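RimK-related lysine biosynthesis protein (Thermococcus kodakarensis, PDB 5K2M) is probably an ATP-dependent, magnesium-requiring ligase of amino-acid biosynthesis, a LysX-type member of the RimK family with an ATP-grasp domain. Local coordinates at residues 1-10 with 21-32. Residues are numbered along the deposited sequence; the frame is centred on the assembly and turned at random.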
# COMPACT_ATOMS: atom_id res chain seq x y z
N MET A 1 17.09 -44.54 -3.25
CA MET A 1 16.41 -44.36 -1.94
C MET A 1 17.24 -43.50 -1.00
O MET A 1 18.33 -43.90 -0.62
CB MET A 1 16.20 -45.71 -1.25
CG MET A 1 14.80 -46.25 -1.37
SD MET A 1 13.70 -45.59 -0.11
CE MET A 1 12.27 -46.56 -0.53
N ARG A 2 16.71 -42.34 -0.63
CA ARG A 2 17.29 -41.57 0.46
C ARG A 2 16.29 -41.52 1.62
O ARG A 2 15.19 -41.00 1.48
CB ARG A 2 17.71 -40.18 -0.01
CG ARG A 2 19.03 -40.21 -0.76
CD ARG A 2 19.30 -38.96 -1.58
NE ARG A 2 19.31 -37.76 -0.76
CZ ARG A 2 20.35 -37.31 -0.06
NH1 ARG A 2 21.50 -37.96 -0.05
NH2 ARG A 2 20.23 -36.19 0.65
N ILE A 3 16.69 -42.11 2.74
CA ILE A 3 15.85 -42.22 3.92
C ILE A 3 16.38 -41.25 4.97
O ILE A 3 17.52 -41.36 5.41
CB ILE A 3 15.87 -43.66 4.48
CG1 ILE A 3 15.28 -44.65 3.47
CG2 ILE A 3 15.12 -43.73 5.81
CD1 ILE A 3 15.50 -46.11 3.81
N GLY A 4 15.56 -40.28 5.36
CA GLY A 4 15.91 -39.39 6.46
C GLY A 4 15.54 -39.98 7.81
O GLY A 4 14.54 -40.69 7.94
N ILE A 5 16.34 -39.68 8.84
CA ILE A 5 15.96 -39.97 10.22
C ILE A 5 16.10 -38.71 11.06
O ILE A 5 17.20 -38.21 11.24
CB ILE A 5 16.86 -41.06 10.84
CG1 ILE A 5 16.85 -42.33 9.99
CG2 ILE A 5 16.41 -41.39 12.25
CD1 ILE A 5 17.78 -43.41 10.48
N THR A 6 14.99 -38.20 11.60
CA THR A 6 15.06 -37.00 12.45
C THR A 6 15.14 -37.41 13.91
O THR A 6 14.44 -38.32 14.35
CB THR A 6 13.89 -36.05 12.26
OG1 THR A 6 12.68 -36.72 12.61
CG2 THR A 6 13.81 -35.57 10.84
N TYR A 7 15.98 -36.71 14.66
CA TYR A 7 16.34 -37.14 16.02
C TYR A 7 16.81 -35.99 16.93
O TYR A 7 17.29 -34.94 16.47
CB TYR A 7 17.42 -38.22 15.95
CG TYR A 7 18.81 -37.74 15.54
CD1 TYR A 7 19.19 -37.66 14.19
CD2 TYR A 7 19.75 -37.41 16.50
CE1 TYR A 7 20.46 -37.24 13.84
CE2 TYR A 7 21.01 -36.98 16.15
CZ TYR A 7 21.37 -36.90 14.83
OH TYR A 7 22.64 -36.46 14.54
N THR A 8 16.67 -36.22 18.22
CA THR A 8 17.15 -35.32 19.25
C THR A 8 18.46 -35.86 19.77
O THR A 8 19.49 -35.19 19.71
CB THR A 8 16.13 -35.22 20.39
OG1 THR A 8 14.84 -34.95 19.84
CG2 THR A 8 16.52 -34.11 21.38
N VAL A 9 18.42 -37.09 20.27
CA VAL A 9 19.62 -37.83 20.61
C VAL A 9 19.48 -39.18 19.92
O VAL A 9 18.38 -39.60 19.58
CB VAL A 9 19.81 -37.99 22.15
CG1 VAL A 9 20.02 -36.63 22.82
CG2 VAL A 9 18.65 -38.71 22.79
N LEU A 10 20.60 -39.85 19.70
CA LEU A 10 20.58 -41.16 19.07
C LEU A 10 20.62 -42.24 20.15
O LEU A 10 21.69 -42.62 20.62
CB LEU A 10 21.75 -41.31 18.09
CG LEU A 10 21.73 -40.36 16.89
CD1 LEU A 10 23.03 -40.47 16.10
CD2 LEU A 10 20.54 -40.61 15.98
N ALA A 21 18.04 -48.96 7.85
CA ALA A 21 17.82 -48.03 6.75
C ALA A 21 18.94 -48.13 5.73
O ALA A 21 18.68 -48.07 4.52
CB ALA A 21 17.69 -46.60 7.26
N GLY A 22 20.17 -48.31 6.21
CA GLY A 22 21.35 -48.43 5.35
C GLY A 22 21.34 -49.66 4.45
O GLY A 22 22.03 -49.69 3.45
N GLU A 23 20.57 -50.68 4.81
CA GLU A 23 20.41 -51.86 3.95
C GLU A 23 19.51 -51.56 2.74
O GLU A 23 19.61 -52.22 1.72
CB GLU A 23 19.85 -53.04 4.76
CG GLU A 23 20.69 -53.45 5.96
CD GLU A 23 20.14 -54.66 6.71
OE1 GLU A 23 20.57 -54.90 7.86
OE2 GLU A 23 19.27 -55.38 6.16
N PHE A 24 18.63 -50.57 2.86
CA PHE A 24 17.67 -50.23 1.80
C PHE A 24 18.07 -49.03 0.94
O PHE A 24 17.54 -48.84 -0.15
CB PHE A 24 16.28 -49.99 2.40
CG PHE A 24 15.67 -51.21 3.00
CD1 PHE A 24 15.98 -51.59 4.30
CD2 PHE A 24 14.80 -52.01 2.26
CE1 PHE A 24 15.43 -52.74 4.86
CE2 PHE A 24 14.24 -53.15 2.81
CZ PHE A 24 14.56 -53.51 4.12
N GLY A 25 19.00 -48.21 1.43
CA GLY A 25 19.46 -47.06 0.66
C GLY A 25 20.37 -46.14 1.45
O GLY A 25 20.96 -46.54 2.44
N GLU A 26 20.48 -44.90 0.98
CA GLU A 26 21.32 -43.90 1.61
C GLU A 26 20.57 -43.30 2.81
O GLU A 26 19.40 -42.96 2.70
CB GLU A 26 21.62 -42.83 0.57
CG GLU A 26 22.64 -41.78 0.97
CD GLU A 26 22.96 -40.82 -0.17
OE1 GLU A 26 22.42 -41.01 -1.28
OE2 GLU A 26 23.75 -39.88 0.04
N VAL A 27 21.24 -43.19 3.95
CA VAL A 27 20.64 -42.66 5.17
C VAL A 27 21.12 -41.23 5.42
O VAL A 27 22.31 -40.99 5.46
CB VAL A 27 20.99 -43.54 6.39
CG1 VAL A 27 20.28 -43.04 7.64
CG2 VAL A 27 20.62 -44.99 6.13
N VAL A 28 20.18 -40.30 5.59
CA VAL A 28 20.51 -38.91 5.96
C VAL A 28 20.08 -38.66 7.40
O VAL A 28 18.88 -38.62 7.70
CB VAL A 28 19.81 -37.90 5.03
CG1 VAL A 28 20.27 -36.47 5.32
CG2 VAL A 28 20.07 -38.28 3.58
N MET A 29 21.06 -38.48 8.27
CA MET A 29 20.82 -38.25 9.69
C MET A 29 20.53 -36.78 9.89
O MET A 29 21.36 -35.94 9.56
CB MET A 29 22.05 -38.63 10.51
CG MET A 29 22.44 -40.09 10.38
SD MET A 29 21.10 -41.17 10.87
CE MET A 29 21.07 -40.93 12.64
N LEU A 30 19.36 -36.46 10.43
CA LEU A 30 18.94 -35.08 10.56
C LEU A 30 18.71 -34.76 12.01
O LEU A 30 17.64 -35.03 12.54
CB LEU A 30 17.67 -34.82 9.77
CG LEU A 30 17.79 -35.01 8.26
CD1 LEU A 30 16.45 -35.44 7.70
CD2 LEU A 30 18.30 -33.75 7.59
N HIS A 31 19.71 -34.20 12.66
CA HIS A 31 19.49 -33.64 13.96
C HIS A 31 18.58 -32.41 13.81
O HIS A 31 18.47 -31.83 12.73
CB HIS A 31 20.80 -33.25 14.63
CG HIS A 31 20.62 -32.79 16.04
ND1 HIS A 31 20.90 -31.50 16.44
CD2 HIS A 31 20.11 -33.42 17.12
CE1 HIS A 31 20.60 -31.37 17.72
NE2 HIS A 31 20.12 -32.52 18.16
N GLU A 32 17.93 -32.05 14.90
CA GLU A 32 17.08 -30.86 14.95
C GLU A 32 17.74 -29.58 14.45
O GLU A 32 17.09 -28.76 13.80
CB GLU A 32 16.55 -30.70 16.37
CG GLU A 32 15.50 -31.75 16.65
CD GLU A 32 15.02 -31.81 18.08
OE1 GLU A 32 15.73 -31.37 19.01
OE2 GLU A 32 13.91 -32.35 18.26
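Strands 2-7 and 26-31 run parallel, their axes 4.6 Å apart at the closest and turned by 25°, with Arg2 beside Glu26 and Tyr7 beside His31. Backbone hydrogen bonds pass between them in the parallel pattern: Ile3 N gives to Glu26 O at 2.8 Å and Ile3 O takes Val28 N, and the same exchange recurs two residues on, around Ile5. Helix 12-24 links the strands, making a beta-alpha-beta crossover at the edge of a parallel sheet, with 45-49 on the other side of 2-7, away from the nucleotide site.

On the face of Ile3, Ile5 and Tyr7, toward that helix, Ile5 CD1 meets Val27 CG1 at 3.8 Å and the Met29 sulfur. The Met29 chain curls so that its CE arrives at Leu10 CD2. With chi1 at 72°, the Tyr7 ring is tucked over its own backbone and across onto 26-31: His31 CA lies over one face, Leu10 CD2 over the opposite one, and His31 CB makes an off-centre CH-pi contact 4.2 Å from the centroid. A serine in place of Tyr7 would probably leave His31 CB and Leu10 CD2 without the ring between them and open a gap beside Met29 CE. Tyr7 and His31 also meet another protein's chain.

On the Arg2 face, Arg2 NH1 bridges to Glu26 OE2 at 3.0 Å, the guanidinium and carboxylate planes 82° apart; Val28 CG2 sits over one guanidinium face, toward its rim, and NE hydrogen-bonds to Asp42 O. At the far end Thr8 OG1 reaches Glu32 OE2 only weakly, its stronger partner being Val51 N.

The main-chain ladder thus fixes the register, while the two faces differ in character: apolar against helix 12-24, charge-paired at Arg2 and Glu26.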